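Local coordinates for protein VirX1 (Cyanophage Syn10, PDB 6QGM) that iodinates diverse substrates as a marine viral halogenase, and probably depends on flavin as other members of the tryptophan halogenase family do, at residues V45-L50 with T357-T362; K247-K252 with S298-K303; D251-T256 with I326-G331; T292-S297 with E307-E312; E352-T357 with A404-Y409. One frame throughout, in Å; residues are numbered along the deposited sequence.

The five contacts illustrate how a member of the tryptophan halogenase family builds one framework from distant pieces of chain. Contacts 2, 3 and 4 gather round one seven-stranded sheet, contact 2 in loops at its strand ends and contact 4 with a helix packed on it: 2 and 3 share Asp251 and Lys252, centres about 9 Å apart, while 3 and 4 meet through strands 252-258 and 290-296. Contacts 1 and 5 share Thr357 and meet where Ser48 OG lies 2.9 Å from Ser356 OG. The PLESTG stretch 353-358, which their segments make up, borders the halide site in related halogenases, probably here too. Asn250 ND2, 2.7 Å from Glu352 OE1, ties contact 2 to contact 5.

Contact 1 (V45-L50 with T357-T362); sequences VGESTL and TGLLTT
Glu47 reaches from strand 46-48 across the turn at Gly358 and Leu359, where its carboxylate lies against backbone and leucine carbons without a hydrogen bond. Its CG lies anti to the backbone N (chi1 -152°) and the chain runs on extended, which carries the carboxylate over to the start of helix 360-373. OE1 lies 3.8 Å from Leu359 CD2, and OE2 beside Gly358. Although OE2 is 3.5 Å from Leu359 N, the angle is too poor for a hydrogen bond.

The purely apolar part is made of branched side chains. Thr49 and Leu359 run alongside each other in the same direction, with Thr49 CG2 4.1 Å from Leu359 CD1. Further along, Leu50 and Leu360 meet obliquely, their CD1 atoms 4.0 Å apart, and Leu50 CD1 also rests 4.3 Å from Thr357 CA.

Polar bonds run outward instead: Thr49 OG1 bonds to Tyr165 O of the adjacent strand, and Ser48 OG to Ser356 OG. Gly46 to Thr49 read GEST, and Thr357-Gly358 close the PLESTG motif of the halogenase family; in relatives the first belongs to a strap between the flavin and substrate sites. With no hydrogen bond between the segments, their relative position rests on van der Waals packing and on those outer bonds.

Contact 2 (K247-K252 with S298-K303); sequences KLANDK and SRFVSK
Asp251 and Ser298 form the tight part of this surface contact, where one carboxylate takes hold of one serine twice. Ser298 N donates to Asp251 OD1 at 2.9 Å and nearly straight, 170°, using the syn lone pair of that oxygen. Ser298 OG donates to the other oxygen, Asp251 OD2; the modelled 2.5 Å is very short and its exact value is doubtful at this resolution. Asp251 has its CG between the backbone N and the carbonyl carbon (chi1 57°), which turns both oxygens to the neighbouring loop, and the paired bonds fix the rotation of the carboxylate.

The rest of the contact is looser. On one side the bent chain of Lys252 lies along the serine, its CE 3.9 Å from Ser298 CB. On the other, Ala249 CB faces the edge of the Phe300 ring, 4.3 Å from CE2, and meets the Arg299 guanidinium obliquely, 4.0 Å from NH1. Arg299 is exposed, and its guanidinium also makes a cation-pi contact with Trp420. Ala249 itself is buried, and its carbonyl takes a hydrogen bond from Ser297.

Both loops lie at the ends of adjacent strands. Asp251 and Lys252 together face Tyr296 as a classic beta bulge at the start of strand 252-258, while the loop that leaves strand 290-296 runs to Ser302, the N-cap of helix 303-314, in a strand-loop-helix connection.

Contact 3 (D251-T256 with I326-G331); sequences DKAMAT and IDIGHG
Ala253 and Ile328 meet at the apolar centre of this antiparallel strand pairing, in which strand 324-327 forms an outermost strand of the seven-stranded sheet. Ala253 CB lies 4.0 Å from Ile328 CG2, and on the same face of the sheet Ile326 swings its CD1 to 4.1 Å from Ala255 CB. Ala253 and Ala255, two residues apart on one strand, thus each receive an isoleucine branch. The other arm of Ile328 is held between its own backbone N and carbonyl carbon (chi1 55°), so that CG1 and CD1 lie against the peptide joining Asp251 to Lys252.

Outside this patch comes the backbone ladder. Ala253 and Ile326 form a hydrogen-bonded pair: Ile326 N gives to Ala253 O at 2.8 Å and 174°, and Ala253 N gives to Ile326 O at 3.2 Å. Beyond Ile328 the chain turns off through two inverse gamma turns centred on Gly329 and His330, and His330 ND1 finds a partner in Asn250 O.

At the outer, polar edge Lys252 and Asp327 carry opposite charges without touching, Lys252 NZ stopping 6.8 Å from Asp327 OD2.

Contact 4 (T292-S297 with E307-E312); sequences TGYCYS and EAEFRE
Tyr294 OH sits between two groups: it donates a weak hydrogen bond to Glu309 OE1 at 2.6 Å, and it accepts one from the backbone Asn278 N. Tyrosine and glutamate side chains cross at about a right angle, with ring and carboxylate planes 75° apart, and Glu309 OE2 lies at the ring edge in its plane. Both carboxylate oxygens receive further, weak bonds from the turn at Lys277 and Asn278, so the buried hydroxyl belongs to a small polar cluster.

One helical residue on, Phe310 does the apolar work. Its CG is anti to the backbone N (chi1 -174°), directing the ring down onto the strand. Tyr294 N lies over one face, the Thr292 carbonyl O meets the ring edge 3.6 Å from CZ, and Thr292 CG2 packs 3.8 Å from CE1. Tyr294 and Phe310 pass one another head to tail, with Tyr294 CB 4.0 Å from Phe310 CD1.

The short segments' axes approach to 9.2 Å and run at 142° to one another. The helix segment thus packs on the sheet obliquely antiparallel to its strand, and Phe310 also touches Val281 of strand 279-285 and Thr256 of strand 252-258, the two neighbours of strand 290-296.

Contact 5 (E352-T357 with A404-Y409); sequences EPLEST and AMHYAY
Glu352 and Tyr407 come at each other from opposite directions, their carboxylate and ring planes only 19° apart. Tyr407 OH donates to Glu352 OE2 at 2.7 Å; that oxygen lies at the ring edge, while the hydroxyl stands 47° out of the carboxylate plane. Glu352 OE1 is in turn bonded by Asn250 ND2 and Trp280 NE1, so this buried carboxylate is held through both oxygens.

Glu355 and His406 cross at a steeper attitude, planes 54° apart. His406 NE2 donates to Glu355 OE2 in a His-carboxylate hydrogen bond, whose modelled length of 2.4 Å is too short to be taken literally. The ring is fixed from its other nitrogen too, ND1 being bonded to Phe402 O.

Between the two polar pairs runs Leu354, with CG anti to the backbone N (chi1 -174°). Its CD2 comes nearest to His406 CB, at 3.6 Å, and approaches both rings obliquely, 3.7 Å from His406 CG and 4.0 Å from Tyr407 CE2; the leucine side chain passes the histidine running the opposite way.

Helix 382-408 thus meets the PLEST sequence of the tryptophan halogenase family. In relatives the glutamate and serine of this motif lie beside the active-site lysine, consistent here with the bond from Lys76 to Ser356.

Contact 1 (V45-L50 with T357-T362)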
# COMPACT_ATOMS: atom_id res chain seq x y z
N VAL B 45 1.99 20.14 37.74
CA VAL B 45 3.17 20.27 36.81
C VAL B 45 2.68 20.59 35.38
O VAL B 45 1.63 20.04 34.94
CB VAL B 45 4.13 19.06 36.89
CG1 VAL B 45 3.74 18.05 37.97
CG2 VAL B 45 4.36 18.34 35.56
N GLY B 46 3.38 21.51 34.73
CA GLY B 46 2.94 22.08 33.45
C GLY B 46 3.11 21.09 32.32
O GLY B 46 4.09 20.37 32.34
N GLU B 47 2.20 21.09 31.35
CA GLU B 47 2.28 20.27 30.12
C GLU B 47 1.64 21.02 28.94
O GLU B 47 0.60 21.66 29.16
CB GLU B 47 1.52 18.97 30.35
CG GLU B 47 2.02 17.81 29.54
CD GLU B 47 1.24 16.55 29.82
OE1 GLU B 47 0.45 16.56 30.79
OE2 GLU B 47 1.40 15.56 29.06
N SER B 48 2.20 20.89 27.74
CA SER B 48 1.66 21.49 26.49
C SER B 48 0.83 20.43 25.75
O SER B 48 1.06 19.22 25.95
CB SER B 48 2.74 22.10 25.62
OG SER B 48 3.61 21.14 25.08
N THR B 49 -0.15 20.89 24.97
CA THR B 49 -1.15 20.06 24.26
C THR B 49 -0.92 20.20 22.76
O THR B 49 -0.10 21.04 22.35
CB THR B 49 -2.57 20.49 24.68
OG1 THR B 49 -2.79 21.82 24.18
CG2 THR B 49 -2.80 20.45 26.18
N LEU B 50 -1.62 19.39 21.98
CA LEU B 50 -1.68 19.47 20.49
C LEU B 50 -2.98 20.16 20.08
O LEU B 50 -3.81 20.48 20.99
CB LEU B 50 -1.67 18.03 19.96
CG LEU B 50 -0.41 17.23 20.23
CD1 LEU B 50 -0.70 15.74 20.18
CD2 LEU B 50 0.67 17.65 19.26
N THR B 357 3.23 15.57 22.99
CA THR B 357 2.44 14.33 22.72
C THR B 357 1.99 13.74 24.08
O THR B 357 1.17 12.82 24.07
CB THR B 357 3.24 13.49 21.72
OG1 THR B 357 2.54 12.30 21.37
CG2 THR B 357 4.65 13.15 22.17
N GLY B 358 2.45 14.34 25.20
CA GLY B 358 2.06 14.00 26.58
C GLY B 358 0.64 13.45 26.70
O GLY B 358 0.48 12.30 27.06
N LEU B 359 -0.37 14.25 26.38
CA LEU B 359 -1.81 13.92 26.58
C LEU B 359 -2.35 13.05 25.44
O LEU B 359 -3.55 12.68 25.54
CB LEU B 359 -2.63 15.21 26.69
CG LEU B 359 -2.59 15.93 28.04
CD1 LEU B 359 -3.73 16.94 28.14
CD2 LEU B 359 -2.65 14.96 29.21
N LEU B 360 -1.56 12.72 24.42
CA LEU B 360 -2.06 12.01 23.20
C LEU B 360 -2.60 10.63 23.59
O LEU B 360 -3.77 10.32 23.33
CB LEU B 360 -0.94 11.85 22.17
CG LEU B 360 -1.34 11.13 20.89
CD1 LEU B 360 -2.21 12.03 20.03
CD2 LEU B 360 -0.10 10.68 20.12
N THR B 361 -1.72 9.83 24.18
CA THR B 361 -2.00 8.51 24.79
C THR B 361 -3.33 8.58 25.57
O THR B 361 -3.98 7.52 25.70
CB THR B 361 -0.77 8.07 25.60
OG1 THR B 361 -1.04 6.79 26.16
CG2 THR B 361 -0.37 9.04 26.69
N THR B 362 -3.74 9.76 26.06
CA THR B 362 -4.92 9.95 26.94
C THR B 362 -6.19 10.26 26.12
O THR B 362 -7.09 9.40 26.15
CB THR B 362 -4.67 11.00 28.02
OG1 THR B 362 -3.44 10.66 28.66
CG2 THR B 362 -5.79 11.10 29.04

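Contact 2 (K247-K252 with S298-K303)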
# COMPACT_ATOMS: atom_id res chain seq x y z
N LYS B 247 15.11 3.45 18.85
CA LYS B 247 15.13 4.71 18.05
C LYS B 247 15.17 5.97 18.93
O LYS B 247 15.59 7.06 18.42
CB LYS B 247 13.94 4.77 17.08
CG LYS B 247 12.58 4.56 17.74
CD LYS B 247 11.49 4.34 16.75
CE LYS B 247 10.14 4.40 17.41
NZ LYS B 247 9.07 4.14 16.43
N LEU B 248 14.73 5.87 20.19
CA LEU B 248 14.74 7.00 21.15
C LEU B 248 15.55 6.59 22.38
O LEU B 248 15.15 5.64 23.06
CB LEU B 248 13.29 7.35 21.51
CG LEU B 248 12.43 7.87 20.37
CD1 LEU B 248 10.96 7.84 20.75
CD2 LEU B 248 12.87 9.27 19.98
N ALA B 249 16.64 7.32 22.65
CA ALA B 249 17.64 6.98 23.68
C ALA B 249 17.20 7.47 25.06
O ALA B 249 17.76 7.00 26.05
CB ALA B 249 18.97 7.56 23.28
N ASN B 250 16.24 8.39 25.14
CA ASN B 250 15.88 9.10 26.39
C ASN B 250 15.03 8.19 27.27
O ASN B 250 13.98 7.76 26.83
CB ASN B 250 15.26 10.47 26.08
CG ASN B 250 16.23 11.40 25.39
OD1 ASN B 250 17.43 11.20 25.49
ND2 ASN B 250 15.73 12.41 24.70
N ASP B 251 15.50 7.89 28.48
CA ASP B 251 14.86 6.93 29.42
C ASP B 251 14.68 7.57 30.80
O ASP B 251 14.11 6.91 31.68
CB ASP B 251 15.71 5.66 29.51
CG ASP B 251 17.14 5.93 29.94
OD1 ASP B 251 17.60 7.09 29.76
OD2 ASP B 251 17.79 4.99 30.42
N LYS B 252 15.13 8.82 30.97
CA LYS B 252 15.04 9.58 32.25
C LYS B 252 14.47 10.97 31.98
O LYS B 252 14.67 11.49 30.85
CB LYS B 252 16.43 9.73 32.86
CG LYS B 252 17.19 8.44 33.09
CD LYS B 252 16.41 7.43 33.91
CE LYS B 252 17.21 6.19 34.24
NZ LYS B 252 16.97 5.75 35.63
N SER B 298 20.38 7.91 30.15
CA SER B 298 21.27 7.36 31.21
C SER B 298 22.43 6.61 30.56
O SER B 298 23.49 6.50 31.21
CB SER B 298 20.50 6.48 32.14
OG SER B 298 20.02 5.34 31.43
N ARG B 299 22.24 6.14 29.33
CA ARG B 299 23.27 5.50 28.48
C ARG B 299 24.48 6.42 28.28
O ARG B 299 25.59 5.88 28.06
CB ARG B 299 22.74 5.27 27.06
CG ARG B 299 21.95 3.99 26.81
CD ARG B 299 22.27 3.32 25.48
NE ARG B 299 21.24 3.51 24.47
CZ ARG B 299 21.47 3.78 23.19
NH1 ARG B 299 20.43 3.97 22.38
NH2 ARG B 299 22.71 3.92 22.71
N PHE B 300 24.28 7.74 28.28
CA PHE B 300 25.32 8.71 27.87
C PHE B 300 25.70 9.67 29.01
O PHE B 300 26.70 10.38 28.81
CB PHE B 300 24.85 9.47 26.63
CG PHE B 300 24.69 8.61 25.40
CD1 PHE B 300 25.78 8.23 24.65
CD2 PHE B 300 23.42 8.19 25.01
CE1 PHE B 300 25.61 7.43 23.53
CE2 PHE B 300 23.26 7.42 23.87
CZ PHE B 300 24.36 7.01 23.15
N VAL B 301 24.95 9.71 30.11
CA VAL B 301 25.18 10.70 31.21
C VAL B 301 24.59 10.17 32.53
O VAL B 301 23.51 9.54 32.51
CB VAL B 301 24.62 12.09 30.84
CG1 VAL B 301 23.10 12.10 30.79
CG2 VAL B 301 25.14 13.19 31.74
N SER B 302 25.28 10.43 33.64
CA SER B 302 24.83 10.15 35.03
C SER B 302 23.70 11.12 35.42
O SER B 302 23.58 12.20 34.79
CB SER B 302 25.98 10.30 35.99
OG SER B 302 26.34 11.67 36.17
N LYS B 303 22.93 10.75 36.45
CA LYS B 303 21.85 11.59 37.02
C LYS B 303 22.45 12.93 37.50
O LYS B 303 21.89 14.01 37.17
CB LYS B 303 21.12 10.81 38.11
CG LYS B 303 19.85 11.45 38.61
CD LYS B 303 19.23 10.72 39.79
CE LYS B 303 19.44 11.48 41.08
NZ LYS B 303 19.47 10.59 42.27

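Contact 3 (D251-T256 with I326-G331)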
# COMPACT_ATOMS: atom_id res chain seq x y z
N ASP B 251 15.50 7.89 28.48
CA ASP B 251 14.86 6.93 29.42
C ASP B 251 14.68 7.57 30.80
O ASP B 251 14.11 6.91 31.68
CB ASP B 251 15.71 5.66 29.51
CG ASP B 251 17.14 5.93 29.94
OD1 ASP B 251 17.60 7.09 29.76
OD2 ASP B 251 17.79 4.99 30.42
N LYS B 252 15.13 8.82 30.97
CA LYS B 252 15.04 9.58 32.25
C LYS B 252 14.47 10.97 31.98
O LYS B 252 14.67 11.49 30.85
CB LYS B 252 16.43 9.73 32.86
CG LYS B 252 17.19 8.44 33.09
CD LYS B 252 16.41 7.43 33.91
CE LYS B 252 17.21 6.19 34.24
NZ LYS B 252 16.97 5.75 35.63
N ALA B 253 13.83 11.57 32.98
CA ALA B 253 13.45 13.01 32.98
C ALA B 253 13.63 13.57 34.39
O ALA B 253 13.41 12.84 35.36
CB ALA B 253 12.03 13.20 32.49
N MET B 254 14.08 14.81 34.49
CA MET B 254 13.94 15.64 35.71
C MET B 254 13.11 16.87 35.31
O MET B 254 13.13 17.24 34.12
CB MET B 254 15.31 16.03 36.28
CG MET B 254 16.24 16.67 35.27
SD MET B 254 17.89 16.92 35.89
CE MET B 254 18.49 15.24 35.95
N ALA B 255 12.34 17.42 36.25
CA ALA B 255 11.38 18.53 36.01
C ALA B 255 11.43 19.48 37.20
O ALA B 255 11.84 19.06 38.30
CB ALA B 255 10.00 17.97 35.78
N THR B 256 11.07 20.74 36.95
CA THR B 256 11.13 21.82 37.96
C THR B 256 10.15 22.93 37.58
O THR B 256 9.58 22.92 36.45
CB THR B 256 12.58 22.31 38.12
OG1 THR B 256 12.65 23.14 39.28
CG2 THR B 256 13.12 23.06 36.92
N ILE B 326 11.93 11.73 37.42
CA ILE B 326 10.86 10.80 37.00
C ILE B 326 11.52 9.68 36.20
O ILE B 326 12.43 9.95 35.36
CB ILE B 326 9.76 11.52 36.20
CG1 ILE B 326 9.45 12.92 36.74
CG2 ILE B 326 8.52 10.64 36.18
CD1 ILE B 326 9.13 13.94 35.65
N ASP B 327 11.07 8.46 36.49
CA ASP B 327 11.46 7.24 35.74
C ASP B 327 10.37 7.06 34.68
O ASP B 327 9.22 6.79 35.08
CB ASP B 327 11.62 6.09 36.74
CG ASP B 327 10.73 6.25 37.97
OD1 ASP B 327 9.65 6.90 37.86
OD2 ASP B 327 11.10 5.72 39.02
N ILE B 328 10.73 7.27 33.41
CA ILE B 328 9.74 7.40 32.31
C ILE B 328 9.66 6.04 31.61
O ILE B 328 10.73 5.54 31.16
CB ILE B 328 10.07 8.54 31.33
CG1 ILE B 328 11.48 8.43 30.74
CG2 ILE B 328 9.83 9.88 32.00
CD1 ILE B 328 11.61 9.06 29.36
N GLY B 329 8.44 5.47 31.53
CA GLY B 329 8.14 4.33 30.67
C GLY B 329 8.10 4.74 29.20
O GLY B 329 6.97 4.90 28.73
N HIS B 330 9.26 4.86 28.53
CA HIS B 330 9.37 5.38 27.14
C HIS B 330 9.09 4.24 26.14
O HIS B 330 10.04 3.58 25.67
CB HIS B 330 10.73 6.05 26.90
CG HIS B 330 10.70 7.09 25.83
ND1 HIS B 330 11.73 7.96 25.62
CD2 HIS B 330 9.75 7.41 24.93
CE1 HIS B 330 11.43 8.76 24.63
NE2 HIS B 330 10.22 8.45 24.19
N GLY B 331 7.81 4.04 25.84
CA GLY B 331 7.33 2.87 25.09
C GLY B 331 5.83 2.73 25.23
O GLY B 331 5.15 3.74 25.51

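Contact 4 (T292-S297 with E307-E312)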
# COMPACT_ATOMS: atom_id res chain seq x y z
N THR B 292 9.64 23.50 33.41
CA THR B 292 10.85 23.13 32.63
C THR B 292 11.42 21.79 33.11
O THR B 292 11.41 21.55 34.32
CB THR B 292 11.93 24.20 32.77
OG1 THR B 292 11.33 25.49 32.67
CG2 THR B 292 13.05 24.06 31.76
N GLY B 293 11.91 20.96 32.18
CA GLY B 293 12.55 19.66 32.49
C GLY B 293 13.56 19.23 31.44
O GLY B 293 13.46 19.71 30.30
N TYR B 294 14.51 18.37 31.83
CA TYR B 294 15.51 17.72 30.96
C TYR B 294 15.03 16.29 30.68
O TYR B 294 14.83 15.56 31.66
CB TYR B 294 16.87 17.72 31.67
CG TYR B 294 18.11 17.46 30.83
CD1 TYR B 294 18.04 17.11 29.48
CD2 TYR B 294 19.36 17.51 31.41
CE1 TYR B 294 19.18 16.85 28.74
CE2 TYR B 294 20.51 17.26 30.68
CZ TYR B 294 20.42 16.94 29.34
OH TYR B 294 21.55 16.71 28.62
N CYS B 295 14.79 15.94 29.41
CA CYS B 295 14.73 14.53 28.93
C CYS B 295 16.12 14.12 28.48
O CYS B 295 16.65 14.80 27.58
CB CYS B 295 13.80 14.36 27.74
SG CYS B 295 12.06 14.42 28.21
N TYR B 296 16.69 13.07 29.07
CA TYR B 296 18.09 12.65 28.82
C TYR B 296 18.20 11.12 28.79
O TYR B 296 17.22 10.44 29.12
CB TYR B 296 19.04 13.25 29.85
CG TYR B 296 18.88 12.76 31.27
CD1 TYR B 296 17.87 13.24 32.09
CD2 TYR B 296 19.77 11.86 31.82
CE1 TYR B 296 17.73 12.82 33.40
CE2 TYR B 296 19.65 11.42 33.13
CZ TYR B 296 18.63 11.90 33.92
OH TYR B 296 18.47 11.50 35.22
N SER B 297 19.38 10.64 28.39
CA SER B 297 19.70 9.22 28.21
C SER B 297 20.76 8.81 29.23
O SER B 297 21.89 9.31 29.14
CB SER B 297 20.19 8.97 26.81
OG SER B 297 20.57 7.63 26.63
N GLU B 307 21.86 16.83 35.95
CA GLU B 307 21.28 17.86 36.85
C GLU B 307 22.17 19.10 36.86
O GLU B 307 21.63 20.23 36.93
CB GLU B 307 21.09 17.30 38.25
CG GLU B 307 20.54 18.35 39.20
CD GLU B 307 19.99 17.79 40.49
OE1 GLU B 307 19.37 16.71 40.41
OE2 GLU B 307 20.20 18.44 41.55
N ALA B 308 23.49 18.91 36.84
CA ALA B 308 24.48 20.01 36.80
C ALA B 308 24.31 20.75 35.46
O ALA B 308 24.22 22.00 35.47
CB ALA B 308 25.86 19.45 37.02
N GLU B 309 24.27 20.01 34.36
CA GLU B 309 23.88 20.49 33.00
C GLU B 309 22.63 21.36 33.08
O GLU B 309 22.68 22.52 32.61
CB GLU B 309 23.56 19.30 32.09
CG GLU B 309 24.61 18.98 31.06
CD GLU B 309 24.08 17.98 30.04
OE1 GLU B 309 23.39 18.44 29.08
OE2 GLU B 309 24.30 16.74 30.24
N PHE B 310 21.54 20.82 33.65
CA PHE B 310 20.18 21.42 33.66
C PHE B 310 20.18 22.75 34.42
O PHE B 310 19.66 23.75 33.89
CB PHE B 310 19.17 20.42 34.23
CG PHE B 310 17.72 20.87 34.15
CD1 PHE B 310 17.22 21.48 33.01
CD2 PHE B 310 16.86 20.64 35.21
CE1 PHE B 310 15.89 21.88 32.95
CE2 PHE B 310 15.53 21.04 35.15
CZ PHE B 310 15.04 21.65 34.02
N ARG B 311 20.77 22.75 35.62
CA ARG B 311 20.92 23.95 36.49
C ARG B 311 21.75 25.01 35.76
O ARG B 311 21.31 26.17 35.75
CB ARG B 311 21.54 23.58 37.84
CG ARG B 311 20.63 22.77 38.73
CD ARG B 311 21.22 22.47 40.08
NE ARG B 311 20.34 21.55 40.80
CZ ARG B 311 19.24 21.92 41.46
NH1 ARG B 311 18.86 23.18 41.51
NH2 ARG B 311 18.53 21.00 42.08
N GLU B 312 22.88 24.62 35.16
CA GLU B 312 23.77 25.53 34.38
C GLU B 312 22.93 26.17 33.28
O GLU B 312 22.97 27.41 33.15
CB GLU B 312 24.98 24.78 33.81
CG GLU B 312 26.15 24.63 34.80
CD GLU B 312 27.41 23.95 34.27
OE1 GLU B 312 27.30 23.01 33.43
OE2 GLU B 312 28.51 24.37 34.69

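Contact 5 (E352-T357 with A404-Y409)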
# COMPACT_ATOMS: atom_id res chain seq x y z
N GLU B 352 8.40 10.84 24.93
CA GLU B 352 8.97 12.09 25.50
C GLU B 352 8.28 13.24 24.78
O GLU B 352 8.06 13.15 23.57
CB GLU B 352 10.48 12.10 25.36
CG GLU B 352 10.99 12.06 23.91
CD GLU B 352 12.50 12.16 23.83
OE1 GLU B 352 13.08 12.68 24.79
OE2 GLU B 352 13.09 11.66 22.88
N PRO B 353 7.90 14.33 25.48
CA PRO B 353 7.01 15.36 24.90
C PRO B 353 7.69 16.37 23.95
O PRO B 353 7.40 17.53 24.04
CB PRO B 353 6.46 16.05 26.14
CG PRO B 353 7.66 16.01 27.09
CD PRO B 353 8.31 14.65 26.85
N LEU B 354 8.55 15.89 23.06
CA LEU B 354 9.26 16.73 22.04
C LEU B 354 8.24 17.22 21.00
O LEU B 354 8.48 18.29 20.40
CB LEU B 354 10.37 15.90 21.39
CG LEU B 354 11.28 16.67 20.44
CD1 LEU B 354 11.99 17.80 21.16
CD2 LEU B 354 12.30 15.75 19.79
N GLU B 355 7.16 16.47 20.79
CA GLU B 355 6.06 16.88 19.89
C GLU B 355 4.78 17.07 20.72
O GLU B 355 3.69 16.90 20.19
CB GLU B 355 5.94 15.87 18.75
CG GLU B 355 6.89 16.15 17.60
CD GLU B 355 6.69 17.49 16.89
OE1 GLU B 355 5.51 17.93 16.81
OE2 GLU B 355 7.70 18.09 16.42
N SER B 356 4.94 17.49 21.98
CA SER B 356 3.86 17.88 22.91
C SER B 356 2.79 16.80 22.88
O SER B 356 1.60 17.13 22.76
CB SER B 356 3.29 19.22 22.53
OG SER B 356 4.33 20.19 22.45
N THR B 357 3.23 15.57 22.99
CA THR B 357 2.44 14.33 22.72
C THR B 357 1.99 13.74 24.08
O THR B 357 1.17 12.82 24.07
CB THR B 357 3.24 13.49 21.72
OG1 THR B 357 2.54 12.30 21.37
CG2 THR B 357 4.65 13.15 22.17
N ALA B 404 11.53 10.53 16.61
CA ALA B 404 12.87 10.00 16.28
C ALA B 404 13.50 10.81 15.14
O ALA B 404 14.73 11.00 15.17
CB ALA B 404 12.80 8.53 15.95
N MET B 405 12.69 11.29 14.18
CA MET B 405 13.19 12.03 12.99
C MET B 405 13.82 13.37 13.41
O MET B 405 14.74 13.81 12.70
CB MET B 405 12.06 12.28 11.99
CG MET B 405 11.71 11.05 11.18
SD MET B 405 10.58 11.38 9.83
CE MET B 405 10.40 9.75 9.13
N HIS B 406 13.37 13.97 14.51
CA HIS B 406 13.93 15.23 15.08
C HIS B 406 15.42 15.06 15.43
O HIS B 406 16.17 16.04 15.33
CB HIS B 406 13.18 15.67 16.34
CG HIS B 406 11.76 16.06 16.11
ND1 HIS B 406 10.83 15.21 15.55
CD2 HIS B 406 11.09 17.19 16.40
CE1 HIS B 406 9.66 15.81 15.48
NE2 HIS B 406 9.79 17.03 16.00
N TYR B 407 15.80 13.86 15.87
CA TYR B 407 17.18 13.50 16.26
C TYR B 407 17.96 13.07 15.02
O TYR B 407 19.08 13.56 14.79
CB TYR B 407 17.18 12.38 17.31
CG TYR B 407 16.55 12.72 18.64
CD1 TYR B 407 17.25 13.46 19.58
CD2 TYR B 407 15.28 12.29 18.97
CE1 TYR B 407 16.69 13.77 20.81
CE2 TYR B 407 14.70 12.60 20.19
CZ TYR B 407 15.41 13.34 21.11
OH TYR B 407 14.87 13.65 22.33
N ALA B 408 17.36 12.17 14.23
CA ALA B 408 18.02 11.41 13.15
C ALA B 408 18.68 12.35 12.14
O ALA B 408 19.76 11.99 11.62
CB ALA B 408 16.99 10.53 12.48
N TYR B 409 18.03 13.49 11.86
CA TYR B 409 18.40 14.42 10.76
C TYR B 409 19.19 15.62 11.28
O TYR B 409 19.58 16.44 10.46
CB TYR B 409 17.13 14.82 10.01
CG TYR B 409 16.58 13.71 9.17
CD1 TYR B 409 17.22 13.33 7.99
CD2 TYR B 409 15.45 13.00 9.55
CE1 TYR B 409 16.73 12.32 7.19
CE2 TYR B 409 14.96 11.96 8.78
CZ TYR B 409 15.61 11.62 7.60
OH TYR B 409 15.17 10.57 6.86